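Local coordinates for snaclec convulxin subunit alpha (Crotalus durissus, PDB 1UMR), which activates platelets by binding the collagen receptor glycoprotein VI, acting as a snake venom C-type-lectin-like toxin of the snaclec family, at residues D12-R17 and V128-P133; E49-A54 and G112-F117; Y16-E21 and A54-Q59. All blocks are in the same frame, centred on the assembly; numbering follows the deposited sequence.

Contact 1 of 3, residues D12-R17 and V128-P133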
loop_
_atom_site.group_PDB
_atom_site.type_symbol
_atom_site.label_atom_id
_atom_site.label_comp_id
_atom_site.label_asym_id
_atom_site.label_seq_id
_atom_site.Cartn_x
_atom_site.Cartn_y
_atom_site.Cartn_z
ATOM N N ASP A 12 -5.128 -44.313 20.082
ATOM C CA ASP A 12 -5.292 -43.922 18.743
ATOM C C ASP A 12 -4.765 -45.029 17.838
ATOM O O ASP A 12 -5.479 -46.035 17.677
ATOM C CB ASP A 12 -4.662 -42.567 18.528
ATOM C CG ASP A 12 -5.042 -41.918 17.201
ATOM O OD1 ASP A 12 -4.701 -40.763 17.163
ATOM O OD2 ASP A 12 -5.661 -42.411 16.142
ATOM N N GLN A 13 -3.589 -44.909 17.202
ATOM C CA GLN A 13 -3.227 -46.068 16.380
ATOM C C GLN A 13 -1.892 -46.683 16.743
ATOM O O GLN A 13 -1.225 -47.260 15.874
ATOM C CB GLN A 13 -3.278 -45.750 14.860
ATOM C CG GLN A 13 -4.427 -44.859 14.442
ATOM C CD GLN A 13 -4.281 -44.341 13.020
ATOM O OE1 GLN A 13 -4.432 -45.133 11.988
ATOM N NE2 GLN A 13 -4.006 -43.034 12.906
ATOM N N HIS A 14 -1.494 -46.577 18.005
ATOM C CA HIS A 14 -0.157 -47.040 18.380
ATOM C C HIS A 14 -0.255 -47.828 19.670
ATOM O O HIS A 14 -1.174 -47.613 20.455
ATOM C CB HIS A 14 0.744 -45.812 18.606
ATOM C CG HIS A 14 0.991 -44.993 17.362
ATOM N ND1 HIS A 14 2.078 -45.207 16.526
ATOM C CD2 HIS A 14 0.310 -43.938 16.837
ATOM C CE1 HIS A 14 1.962 -44.427 15.459
ATOM N NE2 HIS A 14 0.917 -43.624 15.644
ATOM N N CYS A 15 0.659 -48.747 19.882
ATOM C CA CYS A 15 0.831 -49.335 21.176
ATOM C C CYS A 15 1.920 -48.557 22.007
ATOM O O CYS A 15 2.906 -48.137 21.465
ATOM C CB CYS A 15 1.258 -50.793 21.047
ATOM S SG CYS A 15 0.279 -51.837 19.982
ATOM N N TYR A 16 1.707 -48.454 23.322
ATOM C CA TYR A 16 2.590 -47.829 24.321
ATOM C C TYR A 16 2.886 -48.698 25.571
ATOM O O TYR A 16 2.154 -49.614 25.925
ATOM C CB TYR A 16 1.939 -46.541 24.836
ATOM C CG TYR A 16 1.530 -45.550 23.778
ATOM C CD1 TYR A 16 0.396 -45.781 23.028
ATOM C CD2 TYR A 16 2.309 -44.349 23.516
ATOM C CE1 TYR A 16 -0.040 -44.903 22.096
ATOM C CE2 TYR A 16 1.925 -43.426 22.577
ATOM C CZ TYR A 16 0.682 -43.720 21.842
ATOM O OH TYR A 16 0.166 -42.867 20.902
ATOM N N ARG A 17 3.967 -48.401 26.279
ATOM C CA ARG A 17 4.201 -49.088 27.555
ATOM C C ARG A 17 5.350 -48.399 28.272
ATOM O O ARG A 17 6.356 -48.157 27.656
ATOM C CB ARG A 17 4.542 -50.548 27.341
ATOM C CG ARG A 17 4.790 -51.193 28.732
ATOM C CD ARG A 17 5.297 -52.636 28.567
ATOM N NE ARG A 17 5.381 -53.576 29.699
ATOM C CZ ARG A 17 5.842 -54.855 29.516
ATOM N NH1 ARG A 17 6.169 -55.299 28.267
ATOM N NH2 ARG A 17 5.970 -55.691 30.537
ATOM N N VAL A 128 9.206 -44.589 28.319
ATOM C CA VAL A 128 8.041 -45.086 27.609
ATOM C C VAL A 128 8.376 -45.479 26.212
ATOM O O VAL A 128 9.086 -44.746 25.561
ATOM C CB VAL A 128 6.897 -44.023 27.643
ATOM C CG1 VAL A 128 5.594 -44.462 26.840
ATOM C CG2 VAL A 128 6.524 -43.781 29.058
ATOM N N CYS A 129 7.916 -46.667 25.764
ATOM C CA CYS A 129 8.067 -47.126 24.377
ATOM C C CYS A 129 6.783 -46.917 23.527
ATOM O O CYS A 129 5.654 -46.917 24.057
ATOM C CB CYS A 129 8.444 -48.575 24.313
ATOM S SG CYS A 129 10.117 -48.889 24.930
ATOM N N LYS A 130 6.943 -46.678 22.235
ATOM C CA LYS A 130 5.809 -46.509 21.314
ATOM C C LYS A 130 6.071 -47.179 19.987
ATOM O O LYS A 130 7.197 -47.230 19.500
ATOM C CB LYS A 130 5.362 -45.052 21.163
ATOM C CG LYS A 130 4.520 -44.691 19.877
ATOM C CD LYS A 130 4.397 -43.145 19.779
ATOM C CE LYS A 130 3.629 -42.642 18.503
ATOM N NZ LYS A 130 3.296 -41.194 18.562
ATOM N N PHE A 131 5.047 -47.815 19.445
ATOM C CA PHE A 131 5.129 -48.397 18.108
ATOM C C PHE A 131 3.761 -48.560 17.457
ATOM O O PHE A 131 2.759 -48.513 18.159
ATOM C CB PHE A 131 5.866 -49.716 18.128
ATOM C CG PHE A 131 5.045 -50.881 18.493
ATOM C CD1 PHE A 131 5.059 -51.400 19.785
ATOM C CD2 PHE A 131 4.358 -51.568 17.509
ATOM C CE1 PHE A 131 4.353 -52.553 20.147
ATOM C CE2 PHE A 131 3.655 -52.727 17.792
ATOM C CZ PHE A 131 3.651 -53.257 19.137
ATOM N N PRO A 132 3.716 -48.647 16.117
ATOM C CA PRO A 132 2.433 -48.806 15.400
ATOM C C PRO A 132 2.180 -50.270 15.058
ATOM O O PRO A 132 2.910 -50.789 14.282
ATOM C CB PRO A 132 2.659 -48.046 14.133
ATOM C CG PRO A 132 4.286 -48.227 13.814
ATOM C CD PRO A 132 4.885 -48.552 15.199
ATOM N N PRO A 133 1.167 -50.924 15.615
ATOM C CA PRO A 133 0.885 -52.355 15.345
ATOM C C PRO A 133 0.432 -52.428 13.916
ATOM O O PRO A 133 0.120 -51.364 13.386
ATOM C CB PRO A 133 -0.331 -52.645 16.269
ATOM C CG PRO A 133 -1.067 -51.319 16.256
ATOM C CD PRO A 133 0.197 -50.365 16.553
HETATM O O HOH W 1 -1.161 -48.840 13.596
#
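Lys130 runs its aliphatic chain between two aromatic groups of the facing strand, the rings of His14 and Tyr16. Its CG is anti to the backbone N (chi1 160°) and the chain stays extended beyond it, which carries CE over the centre of the His14 ring, 3.7 Å from the centroid, in a CH-pi contact. Tyr16 lies alongside and points the same way, with Tyr16 CE2 3.7 Å from Lys130 CD. Both polar ends reach one carboxylate: Lys130 NZ forms a salt bridge, and Tyr16 OH a hydrogen bond, with Glu49 OE1. The charge of this buried lysine is thus probably balanced by Glu49, and NZ also bonds to Ser43 OG.

On the other face of the sheet, Cys15 sits over the Phe131 ring. Its CB is 4.0 Å from the ring centroid, displaced toward the rim, while SG approaches obliquely at 4.2 Å. Pro133 CD also packs on this sulfur, which is bonded to Cys4.

Strands 14-17 and 128-131 run antiparallel, their axes at 166°. Two hydrogen-bonded pairs hold them, Cys15 with Phe131 and Arg17 with Cys129, flanking the non-hydrogen-bonded pair Tyr16 and Lys130. Cys129 N donates to Arg17 O at 2.9 Å, 170° at the hydrogen. Beyond the ladder, a water donates to Gln13 O and Pro133 O, at 2.8 Å from each.

Pairing of strands near the two chain ends is a hallmark of the C-type lectin fold, as is the Cys32-Cys129 disulfide, which ties this sheet to helix 25-35. Within the sheet the pair lies between strands 9-11 and 40-41; helix 47-60 packs on the face bearing Tyr16 and Val128, and Trp8 on the one bearing Arg17, Cys129 and Phe131.

Contact 2 of 3, residues E49-A54 and G112-F117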
loop_
_atom_site.group_PDB
_atom_site.type_symbol
_atom_site.label_atom_id
_atom_site.label_comp_id
_atom_site.label_asym_id
_atom_site.label_seq_id
_atom_site.Cartn_x
_atom_site.Cartn_y
_atom_site.Cartn_z
ATOM N N GLU A 49 -2.805 -36.973 22.740
ATOM C CA GLU A 49 -1.845 -38.049 22.972
ATOM C C GLU A 49 -0.972 -37.712 24.236
ATOM O O GLU A 49 -0.672 -38.587 25.002
ATOM C CB GLU A 49 -1.028 -38.347 21.711
ATOM C CG GLU A 49 0.065 -39.365 21.868
ATOM C CD GLU A 49 1.011 -39.499 20.652
ATOM O OE1 GLU A 49 1.473 -40.647 20.409
ATOM O OE2 GLU A 49 1.339 -38.484 19.944
ATOM N N ALA A 50 -0.661 -36.447 24.499
ATOM C CA ALA A 50 -0.005 -36.099 25.795
ATOM C C ALA A 50 -0.861 -36.527 26.943
ATOM O O ALA A 50 -0.367 -37.166 27.864
ATOM C CB ALA A 50 0.363 -34.514 25.956
ATOM N N ASP A 51 -2.135 -36.117 26.930
ATOM C CA ASP A 51 -3.156 -36.633 27.897
ATOM C C ASP A 51 -3.091 -38.175 28.092
ATOM O O ASP A 51 -2.851 -38.670 29.236
ATOM C CB ASP A 51 -4.557 -36.233 27.439
ATOM C CG ASP A 51 -5.601 -36.494 28.497
ATOM O OD1 ASP A 51 -5.851 -35.631 29.333
ATOM O OD2 ASP A 51 -6.229 -37.558 28.620
ATOM N N PHE A 52 -3.178 -38.930 26.982
ATOM C CA PHE A 52 -3.253 -40.394 27.116
ATOM C C PHE A 52 -1.926 -40.890 27.729
ATOM O O PHE A 52 -1.933 -41.720 28.631
ATOM C CB PHE A 52 -3.431 -41.145 25.815
ATOM C CG PHE A 52 -3.075 -42.593 25.981
ATOM C CD1 PHE A 52 -4.012 -43.486 26.578
ATOM C CD2 PHE A 52 -1.796 -43.050 25.645
ATOM C CE1 PHE A 52 -3.650 -44.826 26.884
ATOM C CE2 PHE A 52 -1.428 -44.371 25.848
ATOM C CZ PHE A 52 -2.304 -45.281 26.550
ATOM N N VAL A 53 -0.780 -40.396 27.236
ATOM C CA VAL A 53 0.460 -40.844 27.781
ATOM C C VAL A 53 0.594 -40.460 29.279
ATOM O O VAL A 53 1.165 -41.234 30.065
ATOM C CB VAL A 53 1.701 -40.326 27.025
ATOM C CG1 VAL A 53 2.943 -40.908 27.696
ATOM C CG2 VAL A 53 1.732 -40.788 25.607
ATOM N N ALA A 54 0.090 -39.295 29.680
ATOM C CA ALA A 54 0.330 -38.947 31.083
ATOM C C ALA A 54 -0.485 -39.893 32.035
ATOM O O ALA A 54 0.027 -40.482 32.998
ATOM C CB ALA A 54 0.060 -37.405 31.353
ATOM N N GLY A 112 2.350 -34.015 36.746
ATOM C CA GLY A 112 1.277 -34.799 36.166
ATOM C C GLY A 112 1.689 -35.465 34.867
ATOM O O GLY A 112 0.816 -35.755 34.062
ATOM N N PHE A 113 3.000 -35.707 34.685
ATOM C CA PHE A 113 3.629 -36.028 33.402
ATOM C C PHE A 113 3.176 -35.172 32.197
ATOM O O PHE A 113 2.960 -35.662 31.102
ATOM C CB PHE A 113 3.506 -37.527 33.143
ATOM C CG PHE A 113 3.985 -38.359 34.301
ATOM C CD1 PHE A 113 3.074 -38.878 35.225
ATOM C CD2 PHE A 113 5.362 -38.503 34.547
ATOM C CE1 PHE A 113 3.492 -39.607 36.344
ATOM C CE2 PHE A 113 5.843 -39.273 35.668
ATOM C CZ PHE A 113 4.879 -39.832 36.585
ATOM N N ARG A 114 3.129 -33.862 32.374
ATOM C CA ARG A 114 2.638 -33.040 31.287
ATOM C C ARG A 114 3.540 -31.968 30.635
ATOM O O ARG A 114 3.340 -31.573 29.458
ATOM C CB ARG A 114 1.203 -32.522 31.578
ATOM C CG ARG A 114 0.284 -33.641 31.289
ATOM C CD ARG A 114 0.350 -33.960 29.774
ATOM N NE ARG A 114 -0.987 -33.760 29.418
ATOM C CZ ARG A 114 -1.529 -32.922 28.588
ATOM N NH1 ARG A 114 -0.926 -32.180 27.675
ATOM N NH2 ARG A 114 -2.807 -33.020 28.604
ATOM N N LYS A 115 4.572 -31.466 31.225
ATOM C CA LYS A 115 5.266 -30.684 30.169
ATOM C C LYS A 115 6.536 -31.389 29.876
ATOM O O LYS A 115 6.745 -32.419 30.484
ATOM C CB LYS A 115 5.423 -29.232 30.528
ATOM C CG LYS A 115 4.264 -28.712 31.359
ATOM C CD LYS A 115 3.259 -27.885 30.503
ATOM C CE LYS A 115 3.514 -26.355 30.541
ATOM N NZ LYS A 115 3.815 -25.801 29.108
ATOM N N TRP A 116 7.345 -30.896 28.936
ATOM C CA TRP A 116 8.550 -31.582 28.603
ATOM C C TRP A 116 9.721 -30.819 29.171
ATOM O O TRP A 116 9.806 -29.550 29.029
ATOM C CB TRP A 116 8.729 -31.683 27.070
ATOM C CG TRP A 116 7.601 -32.305 26.317
ATOM C CD1 TRP A 116 6.671 -33.132 26.800
ATOM C CD2 TRP A 116 7.305 -32.126 24.909
ATOM N NE1 TRP A 116 5.799 -33.462 25.795
ATOM C CE2 TRP A 116 6.194 -32.866 24.625
ATOM C CE3 TRP A 116 7.865 -31.382 23.904
ATOM C CZ2 TRP A 116 5.619 -32.899 23.353
ATOM C CZ3 TRP A 116 7.300 -31.416 22.624
ATOM C CH2 TRP A 116 6.184 -32.154 22.371
ATOM N N PHE A 117 10.639 -31.596 29.752
ATOM C CA PHE A 117 11.786 -31.009 30.421
ATOM C C PHE A 117 13.104 -31.438 29.757
ATOM O O PHE A 117 13.287 -32.618 29.435
ATOM C CB PHE A 117 11.797 -31.511 31.869
ATOM C CG PHE A 117 10.748 -30.848 32.728
ATOM C CD1 PHE A 117 11.103 -29.772 33.540
ATOM C CD2 PHE A 117 9.383 -31.284 32.696
ATOM C CE1 PHE A 117 10.158 -29.162 34.364
ATOM C CE2 PHE A 117 8.413 -30.648 33.524
ATOM C CZ PHE A 117 8.801 -29.565 34.353
HETATM O O HOH W 2 2.444 -36.503 28.573
#
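Ala54 and Phe113 bring helix 49-54 and the irregular segment 112-117 together, their CA atoms 5.0 Å apart, where positive phi angles at Gly112 and Phe113 bend the chain past the helix. The methyl group of Ala54 points into this bend: its CB lies 3.3 Å from Gly112 O and 3.4 Å from Phe113 O, and it also touches Phe113 CB. The Phe113 ring then leads away from Ala54, with CG beside its own backbone N (chi1 -51°), to pack on Val57, Ile61, Val68 and Leu107.

A water bridges the two backbones by donating to Ala50 O at 3.0 Å and to Phe113 O at 2.7 Å. Since Ala50 O also accepts the helical bond from Ala54 N, two donors hold it. In the C-type lectin fold of this subunit, the contact fastens the connection between strands 104-108 and 117-119 against the side of helix 47-60.

Arg114, bent at chi2 and chi3, reaches over to the helix and lays one face of its guanidinium on Ala50 CB and the peptide joining Ala50 to Asp51, with Asp51 N 3.4 Å above the plane. The Asp51 carboxylate is turned 82° from the guanidinium plane, and its OD1 stays 4.1 Å from Arg114 NH2, beyond a salt bridge. Arg114 NH1 instead pairs with an acidic side chain of another protein chain in the assembly.

Contact 3 of 3, residues Y16-E21 and A54-Q59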
loop_
_atom_site.group_PDB
_atom_site.type_symbol
_atom_site.label_atom_id
_atom_site.label_comp_id
_atom_site.label_asym_id
_atom_site.label_seq_id
_atom_site.Cartn_x
_atom_site.Cartn_y
_atom_site.Cartn_z
ATOM N N TYR A 16 1.707 -48.454 23.322
ATOM C CA TYR A 16 2.590 -47.829 24.321
ATOM C C TYR A 16 2.886 -48.698 25.571
ATOM O O TYR A 16 2.154 -49.614 25.925
ATOM C CB TYR A 16 1.939 -46.541 24.836
ATOM C CG TYR A 16 1.530 -45.550 23.778
ATOM C CD1 TYR A 16 0.396 -45.781 23.028
ATOM C CD2 TYR A 16 2.309 -44.349 23.516
ATOM C CE1 TYR A 16 -0.040 -44.903 22.096
ATOM C CE2 TYR A 16 1.925 -43.426 22.577
ATOM C CZ TYR A 16 0.682 -43.720 21.842
ATOM O OH TYR A 16 0.166 -42.867 20.902
ATOM N N ARG A 17 3.967 -48.401 26.279
ATOM C CA ARG A 17 4.201 -49.088 27.555
ATOM C C ARG A 17 5.350 -48.399 28.272
ATOM O O ARG A 17 6.356 -48.157 27.656
ATOM C CB ARG A 17 4.542 -50.548 27.341
ATOM C CG ARG A 17 4.790 -51.193 28.732
ATOM C CD ARG A 17 5.297 -52.636 28.567
ATOM N NE ARG A 17 5.381 -53.576 29.699
ATOM C CZ ARG A 17 5.842 -54.855 29.516
ATOM N NH1 ARG A 17 6.169 -55.299 28.267
ATOM N NH2 ARG A 17 5.970 -55.691 30.537
ATOM N N ILE A 18 5.173 -48.019 29.541
ATOM C CA ILE A 18 6.281 -47.605 30.375
ATOM C C ILE A 18 7.092 -48.790 30.899
ATOM O O ILE A 18 6.554 -49.747 31.415
ATOM C CB ILE A 18 5.821 -46.683 31.473
ATOM C CG1 ILE A 18 6.945 -46.357 32.483
ATOM C CG2 ILE A 18 4.480 -47.141 32.151
ATOM C CD1 ILE A 18 6.446 -45.255 33.301
ATOM N N PHE A 19 8.394 -48.776 30.699
ATOM C CA PHE A 19 9.213 -49.800 31.367
ATOM C C PHE A 19 9.787 -49.248 32.703
ATOM O O PHE A 19 10.571 -48.301 32.702
ATOM C CB PHE A 19 10.297 -50.328 30.424
ATOM C CG PHE A 19 9.724 -51.141 29.329
ATOM C CD1 PHE A 19 9.573 -52.553 29.492
ATOM C CD2 PHE A 19 9.116 -50.516 28.220
ATOM C CE1 PHE A 19 8.960 -53.306 28.528
ATOM C CE2 PHE A 19 8.540 -51.314 27.194
ATOM C CZ PHE A 19 8.415 -52.713 27.361
ATOM N N ASN A 20 9.401 -49.834 33.831
ATOM C CA ASN A 20 10.047 -49.443 35.044
ATOM C C ASN A 20 11.417 -50.042 35.255
ATOM O O ASN A 20 11.575 -50.880 36.106
ATOM C CB ASN A 20 9.156 -49.854 36.141
ATOM C CG ASN A 20 7.944 -48.949 36.258
ATOM O OD1 ASN A 20 7.981 -47.712 36.727
ATOM N ND2 ASN A 20 6.793 -49.565 35.914
ATOM N N GLU A 21 12.409 -49.582 34.522
ATOM C CA GLU A 21 13.787 -50.073 34.516
ATOM C C GLU A 21 14.593 -48.808 34.250
ATOM O O GLU A 21 14.156 -47.947 33.459
ATOM C CB GLU A 21 14.074 -50.925 33.286
ATOM C CG GLU A 21 14.582 -52.326 33.511
ATOM C CD GLU A 21 13.538 -53.281 32.968
ATOM O OE1 GLU A 21 12.687 -53.669 33.810
ATOM O OE2 GLU A 21 13.524 -53.585 31.708
ATOM N N ALA A 54 0.090 -39.295 29.680
ATOM C CA ALA A 54 0.330 -38.947 31.083
ATOM C C ALA A 54 -0.485 -39.893 32.035
ATOM O O ALA A 54 0.027 -40.482 32.998
ATOM C CB ALA A 54 0.060 -37.405 31.353
ATOM N N TRP A 55 -1.739 -40.099 31.671
ATOM C CA TRP A 55 -2.564 -41.073 32.353
ATOM C C TRP A 55 -1.860 -42.387 32.376
ATOM O O TRP A 55 -1.639 -42.938 33.457
ATOM C CB TRP A 55 -3.913 -41.131 31.660
ATOM C CG TRP A 55 -4.834 -42.123 32.207
ATOM C CD1 TRP A 55 -5.876 -41.920 33.148
ATOM C CD2 TRP A 55 -4.891 -43.501 31.830
ATOM N NE1 TRP A 55 -6.523 -43.118 33.363
ATOM C CE2 TRP A 55 -5.948 -44.106 32.592
ATOM C CE3 TRP A 55 -4.144 -44.305 30.938
ATOM C CZ2 TRP A 55 -6.260 -45.477 32.490
ATOM C CZ3 TRP A 55 -4.461 -45.664 30.825
ATOM C CH2 TRP A 55 -5.502 -46.238 31.618
ATOM N N MET A 56 -1.421 -42.898 31.220
ATOM C CA MET A 56 -0.858 -44.242 31.267
ATOM C C MET A 56 0.330 -44.262 32.238
ATOM O O MET A 56 0.527 -45.226 32.991
ATOM C CB MET A 56 -0.443 -44.749 29.886
ATOM C CG MET A 56 -0.114 -46.151 29.918
ATOM S SD MET A 56 0.862 -46.730 28.485
ATOM C CE MET A 56 2.460 -45.894 28.708
ATOM N N VAL A 57 1.138 -43.207 32.239
ATOM C CA VAL A 57 2.333 -43.300 33.056
ATOM C C VAL A 57 1.931 -43.182 34.547
ATOM O O VAL A 57 2.443 -43.923 35.424
ATOM C CB VAL A 57 3.281 -42.173 32.717
ATOM C CG1 VAL A 57 4.474 -42.025 33.873
ATOM C CG2 VAL A 57 3.816 -42.301 31.205
ATOM N N THR A 58 1.011 -42.246 34.836
ATOM C CA THR A 58 0.438 -42.158 36.172
ATOM C C THR A 58 -0.001 -43.524 36.734
ATOM O O THR A 58 0.259 -43.846 37.907
ATOM C CB THR A 58 -0.648 -41.131 36.180
ATOM O OG1 THR A 58 -0.005 -39.853 36.243
ATOM C CG2 THR A 58 -1.403 -41.098 37.516
ATOM N N GLN A 59 -0.612 -44.345 35.889
ATOM C CA GLN A 59 -1.150 -45.612 36.364
ATOM C C GLN A 59 -0.143 -46.689 36.376
ATOM O O GLN A 59 -0.485 -47.720 36.869
ATOM C CB GLN A 59 -2.344 -46.194 35.527
ATOM C CG GLN A 59 -3.464 -45.233 35.187
ATOM C CD GLN A 59 -4.130 -44.719 36.416
ATOM O OE1 GLN A 59 -4.517 -45.541 37.222
ATOM N NE2 GLN A 59 -4.239 -43.355 36.592
#
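Met56, whose side chain reaches across to the backbone of Tyr16 to Ile18, has a carbonyl O approached by two donors: the side-chain ND2 of Asn60 and, weakly, the backbone N of Gln59 in the last turn of the helix. Across the contact itself there is no hydrogen bond, and the packing is apolar.

With CG anti to its backbone N (chi1 -170°), Met56 extends toward the strand and then bends at chi3 (68°), which turns the methyl group in toward the Arg17-Ile18 backbone. The sulfur SD rests 3.8 Å from Tyr16 CB, and CE comes within 3.5 Å of Ile18 N and 3.8 Å of Arg17 N. Ile18 passes Met56 in the opposite direction, with its CG2 4.2 Å from Met56 CE. The longer branch of Ile18 goes elsewhere: its CD1 meets Val57 CG1 at 3.8 Å, the two side chains crossing at about a right angle.

Strand 16-20 and helix 54-59 have axes 8.6 Å apart at closest approach and run in broadly the same sense, at 35°. Val128 of the neighbouring strand touches Ile18, Met56 and Val57, extending this apolar layer, and Tyr9 adds to it beside Met56. A helix packed by such buried apolar side chains on the sheet formed by the terminal strands is the layout of the C-type lectin fold, here helix 47-60 on strands 14-20 and 125-131.

Overall arrangement
From the N terminus, strand 14-20 takes part in two of the three contacts. Contact 3 closes the shortest loop, through helix 25-35 to helix 47-60; contact 2 an intermediate one, from helix 47-60 to the connection between strands 104-108 and 117-119. Contact 1 closes the longest, pairing strand 14-20 with 125-131 near the C terminus, so that contact 2 lies within its span. Contacts 2 and 3 cross along the chain, their helical segments meeting at Ala54, which touches its partner segment in contact 2 alone; in contact 3 the helix instead meets the terminal-strand sheet. Glu49 links contacts 1 and 2, while Val128 joins contacts 1 and 3 and Phe113, meeting Val57, joins contacts 2 and 3.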